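Local coordinates for protein PilM (Escherichia coli, PDB 3EOI) that has no established function but probably takes part in the assembly of a plasmid-encoded pilus, at residues F68-E73 with V119-N124; I22-A27 with L50-T55. All coordinates share one frame; numbering follows the deposited sequence.

Contact 1 of 2, residues F68-E73 with V119-N124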
ATOM      1  N   PHE A  68       0.652  -7.162  -3.167  1.00  6.26           N
ATOM      2  CA  PHE A  68       0.719  -6.475  -1.877  1.00  6.12           C
ATOM      3  C   PHE A  68       1.199  -5.046  -2.151  1.00  7.49           C
ATOM      4  O   PHE A  68       2.225  -4.833  -2.872  1.00  7.64           O
ATOM      5  CB  PHE A  68       1.801  -7.096  -1.006  1.00  8.99           C
ATOM      6  CG  PHE A  68       1.580  -8.535  -0.665  1.00  8.59           C
ATOM      7  CD1 PHE A  68       1.084  -8.903   0.578  1.00 10.65           C
ATOM      8  CD2 PHE A  68       1.874  -9.549  -1.608  1.00 11.56           C
ATOM      9  CE1 PHE A  68       0.854 -10.272   0.883  1.00 11.10           C
ATOM     10  CE2 PHE A  68       1.641 -10.867  -1.312  1.00 10.47           C
ATOM     11  CZ  PHE A  68       1.142 -11.237  -0.079  1.00 13.67           C
ATOM     12  N   VAL A  69       0.515  -4.081  -1.545  1.00  5.81           N
ATOM     13  CA  VAL A  69       0.841  -2.675  -1.712  1.00  6.13           C
ATOM     14  C   VAL A  69       0.866  -2.095  -0.294  1.00  8.23           C
ATOM     15  O   VAL A  69      -0.042  -2.354   0.515  1.00  7.80           O
ATOM     16  CB  VAL A  69      -0.244  -1.916  -2.534  1.00  6.45           C
ATOM     17  CG1 VAL A  69       0.048  -0.426  -2.599  1.00 11.37           C
ATOM     18  CG2 VAL A  69      -0.352  -2.534  -3.905  1.00 11.83           C
ATOM     19  N   TRP A  70       1.908  -1.358   0.028  1.00  7.07           N
ATOM     20  CA  TRP A  70       2.010  -0.914   1.419  1.00  5.83           C
ATOM     21  C   TRP A  70       2.702   0.426   1.600  1.00  7.42           C
ATOM     22  O   TRP A  70       3.452   0.916   0.719  1.00  7.27           O
ATOM     23  CB  TRP A  70       2.741  -1.975   2.257  1.00  7.27           C
ATOM     24  CG  TRP A  70       4.240  -2.176   1.920  1.00  7.95           C
ATOM     25  CD1 TRP A  70       5.286  -1.475   2.415  1.00  8.23           C
ATOM     26  CD2 TRP A  70       4.790  -3.117   0.987  1.00  6.57           C
ATOM     27  NE1 TRP A  70       6.466  -1.952   1.902  1.00  8.41           N
ATOM     28  CE2 TRP A  70       6.187  -2.943   0.989  1.00  8.02           C
ATOM     29  CE3 TRP A  70       4.234  -4.100   0.162  1.00  8.31           C
ATOM     30  CZ2 TRP A  70       7.015  -3.695   0.208  1.00  9.00           C
ATOM     31  CZ3 TRP A  70       5.104  -4.856  -0.654  1.00  8.16           C
ATOM     32  CH2 TRP A  70       6.491  -4.629  -0.610  1.00  8.95           C
ATOM     33  N   ALA A  71       2.403   1.005   2.766  1.00  8.48           N
ATOM     34  CA  ALA A  71       3.056   2.275   3.164  1.00  9.79           C
ATOM     35  C   ALA A  71       3.286   2.302   4.661  1.00 10.22           C
ATOM     36  O   ALA A  71       2.564   1.668   5.427  1.00 11.01           O
ATOM     37  CB  ALA A  71       2.237   3.485   2.708  1.00 10.92           C
ATOM     38  N   LYS A  72       4.329   3.023   5.080  1.00 11.24           N
ATOM     39  CA  LYS A  72       4.650   3.157   6.495  1.00 13.36           C
ATOM     40  C   LYS A  72       3.450   3.739   7.244  1.00 10.82           C
ATOM     41  O   LYS A  72       2.937   4.767   6.852  1.00 10.73           O
ATOM     42  CB  LYS A  72       5.859   4.089   6.664  1.00 16.68           C
ATOM     43  CG  LYS A  72       6.222   4.436   8.112  1.00 32.58           C
ATOM     44  CD  LYS A  72       7.737   4.808   8.289  1.00 24.33           C
ATOM     45  CE  LYS A  72       7.983   6.329   8.386  1.00 33.37           C
ATOM     46  NZ  LYS A  72       9.433   6.694   8.678  1.00 28.38           N
ATOM     47  N   GLU A  73       3.065   3.097   8.344  1.00  9.35           N
ATOM     48  CA  GLU A  73       1.881   3.522   9.128  1.00  8.90           C
ATOM     49  C   GLU A  73       2.175   4.829   9.876  1.00  8.39           C
ATOM     50  O   GLU A  73       3.272   5.040  10.363  1.00  9.01           O
ATOM     51  CB  GLU A  73       1.605   2.435  10.145  1.00 12.55           C
ATOM     52  CG  GLU A  73       0.294   2.435  10.835  1.00 25.20           C
ATOM     53  CD  GLU A  73       0.231   1.258  11.812  1.00 14.53           C
ATOM     54  OE1 GLU A  73       1.332   0.783  12.260  1.00 25.40           O
ATOM     55  OE2 GLU A  73      -0.882   0.811  12.145  1.00 25.17           O
ATOM     56  N   VAL A 119       3.461  -1.282   8.756  1.00 12.03           N
ATOM     57  CA  VAL A 119       2.837  -0.735   7.541  1.00 10.31           C
ATOM     58  C   VAL A 119       1.350  -0.982   7.497  1.00 10.64           C
ATOM     59  O   VAL A 119       0.844  -1.904   8.139  1.00  9.81           O
ATOM     60  CB  VAL A 119       3.503  -1.302   6.214  1.00 12.03           C
ATOM     61  CG1 VAL A 119       4.972  -0.940   6.145  1.00 10.46           C
ATOM     62  CG2 VAL A 119       3.372  -2.793   6.110  1.00 11.40           C
ATOM     63  N   ILE A 120       0.657  -0.123   6.744  1.00  8.61           N
ATOM     64  CA  ILE A 120      -0.677  -0.459   6.296  1.00  8.28           C
ATOM     65  C   ILE A 120      -0.574  -1.098   4.930  1.00  8.08           C
ATOM     66  O   ILE A 120       0.229  -0.624   4.062  1.00  7.80           O
ATOM     67  CB  ILE A 120      -1.558   0.789   6.203  1.00  9.45           C
ATOM     68  CG1 ILE A 120      -1.823   1.369   7.614  1.00  7.89           C
ATOM     69  CG2 ILE A 120      -2.884   0.414   5.475  1.00 10.66           C
ATOM     70  CD1 ILE A 120      -2.481   2.737   7.602  1.00 13.36           C
ATOM     71  N   ILE A 121      -1.349  -2.162   4.732  1.00  7.54           N
ATOM     72  CA  ILE A 121      -1.161  -2.978   3.540  1.00  8.23           C
ATOM     73  C   ILE A 121      -2.442  -3.378   2.893  1.00  8.74           C
ATOM     74  O   ILE A 121      -3.483  -3.465   3.563  1.00  9.08           O
ATOM     75  CB  ILE A 121      -0.309  -4.247   3.869  1.00  9.61           C
ATOM     76  CG1 ILE A 121       0.123  -4.987   2.595  1.00  9.09           C
ATOM     77  CG2 ILE A 121      -1.056  -5.156   4.859  1.00  9.96           C
ATOM     78  CD1 ILE A 121       1.406  -5.761   2.839  1.00 12.82           C
ATOM     79  N   TRP A 122      -2.372  -3.502   1.555  1.00  7.51           N
ATOM     80  CA  TRP A 122      -3.515  -3.982   0.775  1.00  7.69           C
ATOM     81  C   TRP A 122      -3.039  -5.203   0.027  1.00  7.89           C
ATOM     82  O   TRP A 122      -1.958  -5.175  -0.617  1.00 10.10           O
ATOM     83  CB  TRP A 122      -3.946  -2.875  -0.188  1.00  9.08           C
ATOM     84  CG  TRP A 122      -5.041  -3.219  -1.202  1.00 10.93           C
ATOM     85  CD1 TRP A 122      -6.382  -3.165  -0.991  1.00 10.42           C
ATOM     86  CD2 TRP A 122      -4.872  -3.510  -2.605  1.00  9.99           C
ATOM     87  NE1 TRP A 122      -7.074  -3.443  -2.173  1.00 11.18           N
ATOM     88  CE2 TRP A 122      -6.166  -3.660  -3.167  1.00 10.53           C
ATOM     89  CE3 TRP A 122      -3.741  -3.731  -3.428  1.00  9.24           C
ATOM     90  CZ2 TRP A 122      -6.369  -3.990  -4.515  1.00 10.19           C
ATOM     91  CZ3 TRP A 122      -3.957  -4.027  -4.785  1.00  9.51           C
ATOM     92  CH2 TRP A 122      -5.229  -4.144  -5.302  1.00 11.82           C
ATOM     93  N   MET A 123      -3.743  -6.303   0.180  1.00  7.80           N
ATOM     94  CA  MET A 123      -3.338  -7.524  -0.502  1.00  8.91           C
ATOM     95  C   MET A 123      -4.527  -8.008  -1.326  1.00  9.94           C
ATOM     96  O   MET A 123      -5.620  -8.163  -0.768  1.00 10.16           O
ATOM     97  CB  MET A 123      -2.952  -8.602   0.522  1.00 10.38           C
ATOM     98  CG  MET A 123      -2.408  -9.905  -0.175  1.00 12.46           C
ATOM     99  SD  MET A 123      -2.240 -11.412   0.884  1.00  9.00           S
ATOM    100  CE  MET A 123      -4.018 -11.609   1.035  1.00 15.91           C
ATOM    101  N   ASN A 124      -4.315  -8.207  -2.621  1.00  9.20           N
ATOM    102  CA  ASN A 124      -5.420  -8.508  -3.540  1.00  9.42           C
ATOM    103  C   ASN A 124      -4.930  -9.306  -4.762  1.00 10.41           C
ATOM    104  O   ASN A 124      -3.816  -9.880  -4.799  1.00 10.92           O
ATOM    105  CB  ASN A 124      -6.064  -7.216  -4.017  1.00  9.10           C
ATOM    106  CG  ASN A 124      -7.446  -7.444  -4.694  1.00 10.44           C
ATOM    107  OD1 ASN A 124      -8.269  -8.213  -4.213  1.00  9.00           O
ATOM    108  ND2 ASN A 124      -7.664  -6.806  -5.852  1.00 10.12           N
ATOM    109  OXT ASN A 124      -5.619  -9.376  -5.774  1.00 11.42           O
TER
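Val69 and Trp122 form an antiparallel hydrogen-bonded pair, Val69 N to Trp122 O at 2.9 Å and Trp122 N to Val69 O at 2.8 Å. Two residues along, Ala71 and Ile120 repeat the pair of hydrogen bonds, with Ile120 N 2.9 Å from Ala71 O. Weaker CA-H...O contacts fill in between these rungs, among them Trp70 CA to Ile120 O at 3.2 Å. The strand segments run antiparallel at 163° and form the middle of a five-stranded antiparallel sheet: 59-63 pairs with the far edge of 66-72, and 92-95 with that of 119-123. On the face carrying Val69, Ala71, Ile120 and Trp122, the sheet is covered by helix 10-34, which meets Ala71 and Trp122. There Val69 CG2 touches the indole of Trp122 at its edge, 3.6 Å from CE3.

The other face carries Phe68, Trp70, Ile121 and Met123. Met123 and Phe68 lie side by side, with Met123 CG over one face of the phenyl ring, 3.8 Å from its centroid. With CG of Met123 anti to the backbone N (chi1 -176°), the chain runs along the ring, and SD makes an oblique Met-aromatic contact. Ile121 CD1 comes to the edge of the same ring, 3.9 Å from Phe68 CD1. The Trp70 indole swings away from the partner strand, yet its CD1 still reaches Val119 CG1 at 3.8 Å.

Contact 2 of 2, residues I22-A27 with L50-T55; sequences IRYMNA and LGLPAT
Tyr24 reaches out from helix 10-34 and pushes its ring between Leu52 and Thr55, which close on opposite faces. Leu52 CD1 sits almost over the ring centre, 3.8 Å from the centroid and 12° off the normal, a clean CH-pi contact. From the other side Thr55 CG2 comes in nearer the rim, 3.7 Å from the centroid. The ring gets there with CG anti to the carbonyl carbon (chi1 -80°), and its hydroxyl gives a short hydrogen bond to Pro53 O, 2.6 Å from Tyr24 OH. That carbonyl oxygen lies in the plane of the ring at its edge, although the hydroxyl is tilted 34° from the carbonyl plane. A phenylalanine here would probably leave Pro53 O without this hydrogen bond and the loop less firmly fixed against the helix.

Leu52 does more than cover the ring. Its CD1 also meets Ala27 CB at 3.8 Å, one helical turn on, while CD2 approaches the edge of the Arg23 guanidinium, 4.0 Å from NE; the charge of Arg23 itself is met by Asp20. Leu50, at the end of helix 47-50, completes the patch: its CD1 faces the edge of the Tyr24 ring and its CD2 packs 4.2 Å from Ala27 CB. The irregular segment 50-55 is thus held to the helix by methyl groups and one aromatic ring, with a single hydrogen bond across the interface, and that bond satisfies the polar end of a buried tyrosine.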
ATOM      1  N   ILE A  22      -3.462   5.349  -2.960  1.00  7.54           N
ATOM      2  CA  ILE A  22      -4.686   4.944  -3.663  1.00  9.36           C
ATOM      3  C   ILE A  22      -4.435   4.957  -5.165  1.00  9.74           C
ATOM      4  O   ILE A  22      -4.918   4.070  -5.901  1.00 10.53           O
ATOM      5  CB  ILE A  22      -5.868   5.844  -3.279  1.00 11.25           C
ATOM      6  CG1 ILE A  22      -6.272   5.528  -1.831  1.00 10.98           C
ATOM      7  CG2 ILE A  22      -7.053   5.591  -4.203  1.00 11.76           C
ATOM      8  CD1 ILE A  22      -7.083   6.575  -1.191  1.00 14.29           C
ATOM      9  N   ARG A  23      -3.665   5.935  -5.625  1.00  8.70           N
ATOM     10  CA  ARG A  23      -3.359   6.051  -7.062  1.00 10.48           C
ATOM     11  C   ARG A  23      -2.618   4.844  -7.574  1.00 10.82           C
ATOM     12  O   ARG A  23      -2.957   4.287  -8.672  1.00 11.02           O
ATOM     13  CB  ARG A  23      -2.515   7.298  -7.294  1.00 10.90           C
ATOM     14  CG  ARG A  23      -2.452   7.729  -8.704  1.00 22.45           C
ATOM     15  CD  ARG A  23      -1.976   9.159  -8.741  1.00 15.04           C
ATOM     16  NE  ARG A  23      -0.604   9.294  -8.220  1.00 24.06           N
ATOM     17  CZ  ARG A  23      -0.257  10.015  -7.139  1.00 14.70           C
ATOM     18  NH1 ARG A  23      -1.164  10.706  -6.433  1.00 23.06           N
ATOM     19  NH2 ARG A  23       1.029  10.057  -6.794  1.00 24.93           N
ATOM     20  N   TYR A  24      -1.584   4.435  -6.833  1.00  9.71           N
ATOM     21  CA  TYR A  24      -0.795   3.260  -7.217  1.00 10.25           C
ATOM     22  C   TYR A  24      -1.586   1.964  -7.066  1.00  8.95           C
ATOM     23  O   TYR A  24      -1.552   1.089  -7.962  1.00  8.72           O
ATOM     24  CB  TYR A  24       0.542   3.192  -6.437  1.00 14.08           C
ATOM     25  CG  TYR A  24       1.576   4.140  -7.071  1.00 22.67           C
ATOM     26  CD1 TYR A  24       1.599   5.473  -6.699  1.00 17.70           C
ATOM     27  CD2 TYR A  24       2.481   3.719  -8.074  1.00 16.86           C
ATOM     28  CE1 TYR A  24       2.489   6.385  -7.225  1.00 23.73           C
ATOM     29  CE2 TYR A  24       3.421   4.661  -8.627  1.00 23.86           C
ATOM     30  CZ  TYR A  24       3.393   5.995  -8.177  1.00 18.69           C
ATOM     31  OH  TYR A  24       4.200   7.021  -8.679  1.00 24.23           O
ATOM     32  N   MET A  25      -2.239   1.772  -5.913  1.00  8.76           N
ATOM     33  CA  MET A  25      -3.173   0.660  -5.729  1.00  9.18           C
ATOM     34  C   MET A  25      -4.119   0.499  -6.949  1.00  9.21           C
ATOM     35  O   MET A  25      -4.218  -0.585  -7.544  1.00  7.93           O
ATOM     36  CB  MET A  25      -4.002   0.862  -4.439  1.00  9.36           C
ATOM     37  CG  MET A  25      -5.041  -0.212  -4.281  1.00 13.66           C
ATOM     38  SD  MET A  25      -6.029  -0.066  -2.699  1.00 11.29           S
ATOM     39  CE  MET A  25      -6.844   1.392  -2.981  1.00 16.90           C
ATOM     40  N   ASN A  26      -4.845   1.571  -7.297  1.00  8.57           N
ATOM     41  CA  ASN A  26      -5.809   1.505  -8.438  1.00  9.65           C
ATOM     42  C   ASN A  26      -5.101   1.141  -9.734  1.00  9.47           C
ATOM     43  O   ASN A  26      -5.585   0.305 -10.525  1.00  9.85           O
ATOM     44  CB  ASN A  26      -6.557   2.823  -8.600  1.00 10.93           C
ATOM     45  CG  ASN A  26      -7.731   2.924  -7.674  1.00 12.54           C
ATOM     46  OD1 ASN A  26      -8.367   1.922  -7.375  1.00 13.29           O
ATOM     47  ND2 ASN A  26      -8.002   4.120  -7.192  1.00 13.14           N
ATOM     48  N   ALA A  27      -3.931   1.720  -9.967  1.00  8.90           N
ATOM     49  CA  ALA A  27      -3.218   1.404 -11.228  1.00  8.10           C
ATOM     50  C   ALA A  27      -2.756  -0.056 -11.300  1.00  7.92           C
ATOM     51  O   ALA A  27      -2.859  -0.727 -12.369  1.00  8.71           O
ATOM     52  CB  ALA A  27      -2.053   2.335 -11.418  1.00 11.00           C
ATOM     53  N   LEU A  50       2.040   0.983 -15.205  1.00 13.87           N
ATOM     54  CA  LEU A  50       1.199   1.765 -14.296  1.00 14.69           C
ATOM     55  C   LEU A  50       0.844   3.172 -14.821  1.00 15.39           C
ATOM     56  O   LEU A  50      -0.093   3.829 -14.337  1.00 14.42           O
ATOM     57  CB  LEU A  50       1.913   1.895 -12.962  1.00 15.45           C
ATOM     58  CG  LEU A  50       2.229   0.544 -12.337  1.00 12.46           C
ATOM     59  CD1 LEU A  50       2.700   0.737 -10.968  1.00 17.49           C
ATOM     60  CD2 LEU A  50       1.019  -0.425 -12.316  1.00 15.62           C
ATOM     61  N   GLY A  51       1.623   3.652 -15.782  1.00 15.50           N
ATOM     62  CA  GLY A  51       1.486   5.049 -16.197  1.00 15.58           C
ATOM     63  C   GLY A  51       1.851   6.065 -15.133  1.00 16.51           C
ATOM     64  O   GLY A  51       1.378   7.208 -15.154  1.00 17.64           O
ATOM     65  N   LEU A  52       2.714   5.677 -14.196  1.00 16.22           N
ATOM     66  CA  LEU A  52       3.072   6.534 -13.098  1.00 17.14           C
ATOM     67  C   LEU A  52       4.595   6.444 -12.963  1.00 18.91           C
ATOM     68  O   LEU A  52       5.176   5.380 -13.229  1.00 18.42           O
ATOM     69  CB  LEU A  52       2.386   6.032 -11.827  1.00 17.27           C
ATOM     70  CG  LEU A  52       0.855   6.155 -11.800  1.00 16.06           C
ATOM     71  CD1 LEU A  52       0.234   5.260 -10.693  1.00 17.60           C
ATOM     72  CD2 LEU A  52       0.457   7.631 -11.678  1.00 18.31           C
ATOM     73  N   PRO A  53       5.260   7.555 -12.604  1.00 20.78           N
ATOM     74  CA  PRO A  53       6.689   7.377 -12.466  1.00 22.65           C
ATOM     75  C   PRO A  53       6.968   6.705 -11.155  1.00 24.20           C
ATOM     76  O   PRO A  53       6.035   6.324 -10.453  1.00 23.05           O
ATOM     77  CB  PRO A  53       7.233   8.814 -12.428  1.00 23.57           C
ATOM     78  CG  PRO A  53       6.146   9.599 -11.863  1.00 19.91           C
ATOM     79  CD  PRO A  53       4.833   8.928 -12.248  1.00 22.12           C
ATOM     80  N   ALA A  54       8.255   6.553 -10.853  1.00 25.35           N
ATOM     81  CA  ALA A  54       8.739   6.064  -9.573  1.00 27.15           C
ATOM     82  C   ALA A  54       8.193   6.864  -8.385  1.00 29.16           C
ATOM     83  O   ALA A  54       7.951   8.079  -8.463  1.00 30.15           O
ATOM     84  CB  ALA A  54      10.271   6.072  -9.560  1.00 27.67           C
ATOM     85  N   THR A  55       7.997   6.183  -7.269  1.00 28.90           N
ATOM     86  CA  THR A  55       7.497   6.859  -6.096  1.00 29.38           C
ATOM     87  C   THR A  55       8.227   6.367  -4.875  1.00 30.53           C
ATOM     88  O   THR A  55       8.658   5.214  -4.833  1.00 31.54           O
ATOM     89  CB  THR A  55       6.029   6.576  -5.875  1.00 29.50           C
ATOM     90  OG1 THR A  55       5.641   7.147  -4.608  1.00 30.62           O
ATOM     91  CG2 THR A  55       5.787   5.059  -5.898  1.00 30.74           C
TER

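Helix 10-34 supplies one side of contact 2 and also packs on the sheet face of contact 1. Contact 1 lies close to the middle of the chain, about 3 Å from its centre, whereas contact 2 is nearer the surface, about 11 Å out; the two centres are about 14 Å apart. They touch where Met25 of the helix packs on the sheet, its SD 3.6 Å from Trp122 CD1. Tyr24, the residue just before it, turns instead to the 50-55 loop. That loop leads into strand 59-63, the neighbour of 66-72, and on the way Val58 touches both Tyr24 and Val69. With the function unknown and no ligand at either contact, the pair is best read as layered packing of loop, helix and sheet.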